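Local coordinates for ABC transporter, substrate-binding protein (Clostridium perfringens, PDB 4EDP), which probably binds a solute outside the cell membrane and delivers it to the membrane components of an ABC transporter for uptake, at residues F106-Y111 with A130-A135. Residues are numbered along the deposited sequence; the frame is centred on the assembly and turned at random. Where two conformers were deposited one is given.
With ACT (acetate ion), chain H.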
loop_
_atom_site.group_PDB
_atom_site.type_symbol
_atom_site.label_atom_id
_atom_site.label_comp_id
_atom_site.label_asym_id
_atom_site.label_seq_id
_atom_site.Cartn_x
_atom_site.Cartn_y
_atom_site.Cartn_z
ATOM N N PHE A 106 -8.134 -4.976 -17.756
ATOM C CA PHE A 106 -8.418 -3.560 -17.554
ATOM C C PHE A 106 -8.052 -2.674 -18.735
ATOM O O PHE A 106 -7.099 -2.937 -19.454
ATOM C CB PHE A 106 -7.647 -3.030 -16.335
ATOM C CG PHE A 106 -7.886 -3.803 -15.065
ATOM C CD1 PHE A 106 -9.173 -4.124 -14.668
ATOM C CD2 PHE A 106 -6.837 -4.102 -14.212
ATOM C CE1 PHE A 106 -9.398 -4.812 -13.490
ATOM C CE2 PHE A 106 -7.059 -4.788 -13.018
ATOM C CZ PHE A 106 -8.343 -5.136 -12.661
ATOM N N ASP A 107 -8.798 -1.596 -18.900
ATOM C CA ASP A 107 -8.517 -0.663 -19.973
ATOM C C ASP A 107 -7.408 0.334 -19.688
ATOM O O ASP A 107 -7.266 0.802 -18.552
ATOM C CB ASP A 107 -9.726 0.258 -20.217
ATOM C CG ASP A 107 -10.746 -0.297 -21.173
ATOM O OD1 ASP A 107 -10.561 -1.394 -21.746
ATOM O OD2 ASP A 107 -11.737 0.433 -21.382
ATOM N N LYS A 108 -6.617 0.660 -20.710
ATOM C CA LYS A 108 -5.611 1.715 -20.578
ATOM C C LYS A 108 -6.518 2.954 -20.589
ATOM O O LYS A 108 -7.342 3.109 -21.492
ATOM C CB LYS A 108 -4.622 1.703 -21.744
ATOM C CG LYS A 108 -3.463 2.691 -21.610
ATOM C CD LYS A 108 -2.606 2.687 -22.864
ATOM C CE LYS A 108 -1.439 3.673 -22.794
ATOM N NZ LYS A 108 -0.408 3.275 -21.804
ATOM N N LEU A 109 -6.382 3.829 -19.601
ATOM C CA LEU A 109 -7.305 4.958 -19.460
ATOM C C LEU A 109 -7.013 6.247 -20.195
ATOM O O LEU A 109 -5.865 6.643 -20.351
ATOM C CB LEU A 109 -7.470 5.275 -17.985
ATOM C CG LEU A 109 -7.960 4.141 -17.073
ATOM C CD1 LEU A 109 -8.131 4.690 -15.647
ATOM C CD2 LEU A 109 -9.277 3.535 -17.592
ATOM N N ASP A 110 -8.089 6.884 -20.644
ATOM C CA ASP A 110 -8.013 8.176 -21.304
ATOM C C ASP A 110 -8.122 9.196 -20.184
ATOM O O ASP A 110 -9.207 9.509 -19.717
ATOM C CB ASP A 110 -9.136 8.329 -22.311
ATOM C CG ASP A 110 -9.149 9.684 -22.972
ATOM O OD1 ASP A 110 -8.304 10.540 -22.632
ATOM O OD2 ASP A 110 -10.023 9.888 -23.836
ATOM N N TYR A 111 -6.979 9.697 -19.732
ATOM C CA TYR A 111 -6.967 10.651 -18.633
ATOM C C TYR A 111 -7.572 12.018 -18.960
ATOM O O TYR A 111 -7.737 12.847 -18.055
ATOM C CB TYR A 111 -5.560 10.767 -17.999
ATOM C CG TYR A 111 -5.286 9.656 -17.012
ATOM C CD1 TYR A 111 -4.752 8.442 -17.417
ATOM C CD2 TYR A 111 -5.647 9.797 -15.677
ATOM C CE1 TYR A 111 -4.540 7.416 -16.506
ATOM C CE2 TYR A 111 -5.429 8.804 -14.773
ATOM C CZ TYR A 111 -4.891 7.607 -15.181
ATOM O OH TYR A 111 -4.676 6.625 -14.225
ATOM N N ALA A 130 1.814 5.193 -15.612
ATOM C CA ALA A 130 1.746 3.769 -15.974
ATOM C C ALA A 130 0.627 3.532 -16.980
ATOM O O ALA A 130 0.701 2.607 -17.800
ATOM C CB ALA A 130 1.619 2.870 -14.750
ATOM N N GLY A 131 -0.403 4.372 -16.921
ATOM C CA GLY A 131 -1.459 4.367 -17.923
ATOM C C GLY A 131 -2.754 3.644 -17.656
ATOM O O GLY A 131 -3.707 3.796 -18.417
ATOM N N TYR A 132 -2.794 2.845 -16.602
ATOM C CA TYR A 132 -4.010 2.143 -16.230
ATOM C C TYR A 132 -4.657 2.857 -15.027
ATOM O O TYR A 132 -4.590 4.088 -14.930
ATOM C CB TYR A 132 -3.720 0.653 -16.018
ATOM C CG TYR A 132 -3.302 -0.017 -17.312
ATOM C CD1 TYR A 132 -1.993 0.062 -17.767
ATOM C CD2 TYR A 132 -4.223 -0.703 -18.094
ATOM C CE1 TYR A 132 -1.615 -0.516 -18.971
ATOM C CE2 TYR A 132 -3.855 -1.288 -19.290
ATOM C CZ TYR A 132 -2.540 -1.197 -19.716
ATOM O OH TYR A 132 -2.164 -1.784 -20.907
ATOM N N GLY A 133 -5.306 2.115 -14.141
ATOM C CA GLY A 133 -5.998 2.712 -13.027
ATOM C C GLY A 133 -5.144 3.534 -12.093
ATOM O O GLY A 133 -4.059 3.122 -11.734
ATOM N N PRO A 134 -5.649 4.698 -11.671
ATOM C CA PRO A 134 -4.841 5.536 -10.784
ATOM C C PRO A 134 -4.947 5.151 -9.315
ATOM O O PRO A 134 -5.940 4.522 -8.895
ATOM C CB PRO A 134 -5.476 6.923 -10.957
ATOM C CG PRO A 134 -6.913 6.636 -11.229
ATOM C CD PRO A 134 -6.939 5.322 -11.996
ATOM N N ALA A 135 -3.927 5.509 -8.541
ATOM C CA ALA A 135 -4.009 5.339 -7.087
ATOM C C ALA A 135 -5.065 6.301 -6.573
ATOM O O ALA A 135 -5.098 7.435 -7.012
ATOM C CB ALA A 135 -2.691 5.701 -6.413
HETATM C C ACT H . -3.534 -4.674 -22.004
HETATM O O ACT H . -3.862 -3.470 -21.979
HETATM O OXT ACT H . -4.316 -5.422 -22.626
HETATM C CH3 ACT H . -2.289 -5.195 -21.340
HETATM O O HOH W 1 -3.167 5.846 -20.237
#
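G131 meets L109 and K108 just where helix 125-130 ends. Its phi of 98° comes readily to a residue without a side chain, and its carbonyl O accepts a hydrogen bond from L109 N at 2.9 Å; a water bonded to both G131 O and L109 O joins the two segments a second time. The CG of K108, placed anti to the backbone N (chi1 -174°), lies 3.4 Å from G131 O; the chain runs extended to CE, then bends, leaving NZ near G131 CA. Y132 suits its place by offering a broad face to K108, whose CA makes an off-centre CH-pi contact 4.1 Å from the ring centroid, while F106 O lies at the ring edge, in its plane. The polar phenol OH donates to an acetate ion, probably from the crystallisation liquor, which is also hydrogen-bonded to K271 NZ. In this solute-binding-protein fold of the periplasmic-binding-protein clan, the loop after helix 94-103 packs on the one leading from helix 125-130 into strand 135-145. Y132 O takes a short bond of 2.6 Å from Y111 OH, arriving nearly in line with the carbonyl. G133 N donates to N268 OD1. P134's compact apolar ring sets CB at the Y111 ring edge and CD against L109's branched end, 3.9 Å from CD1.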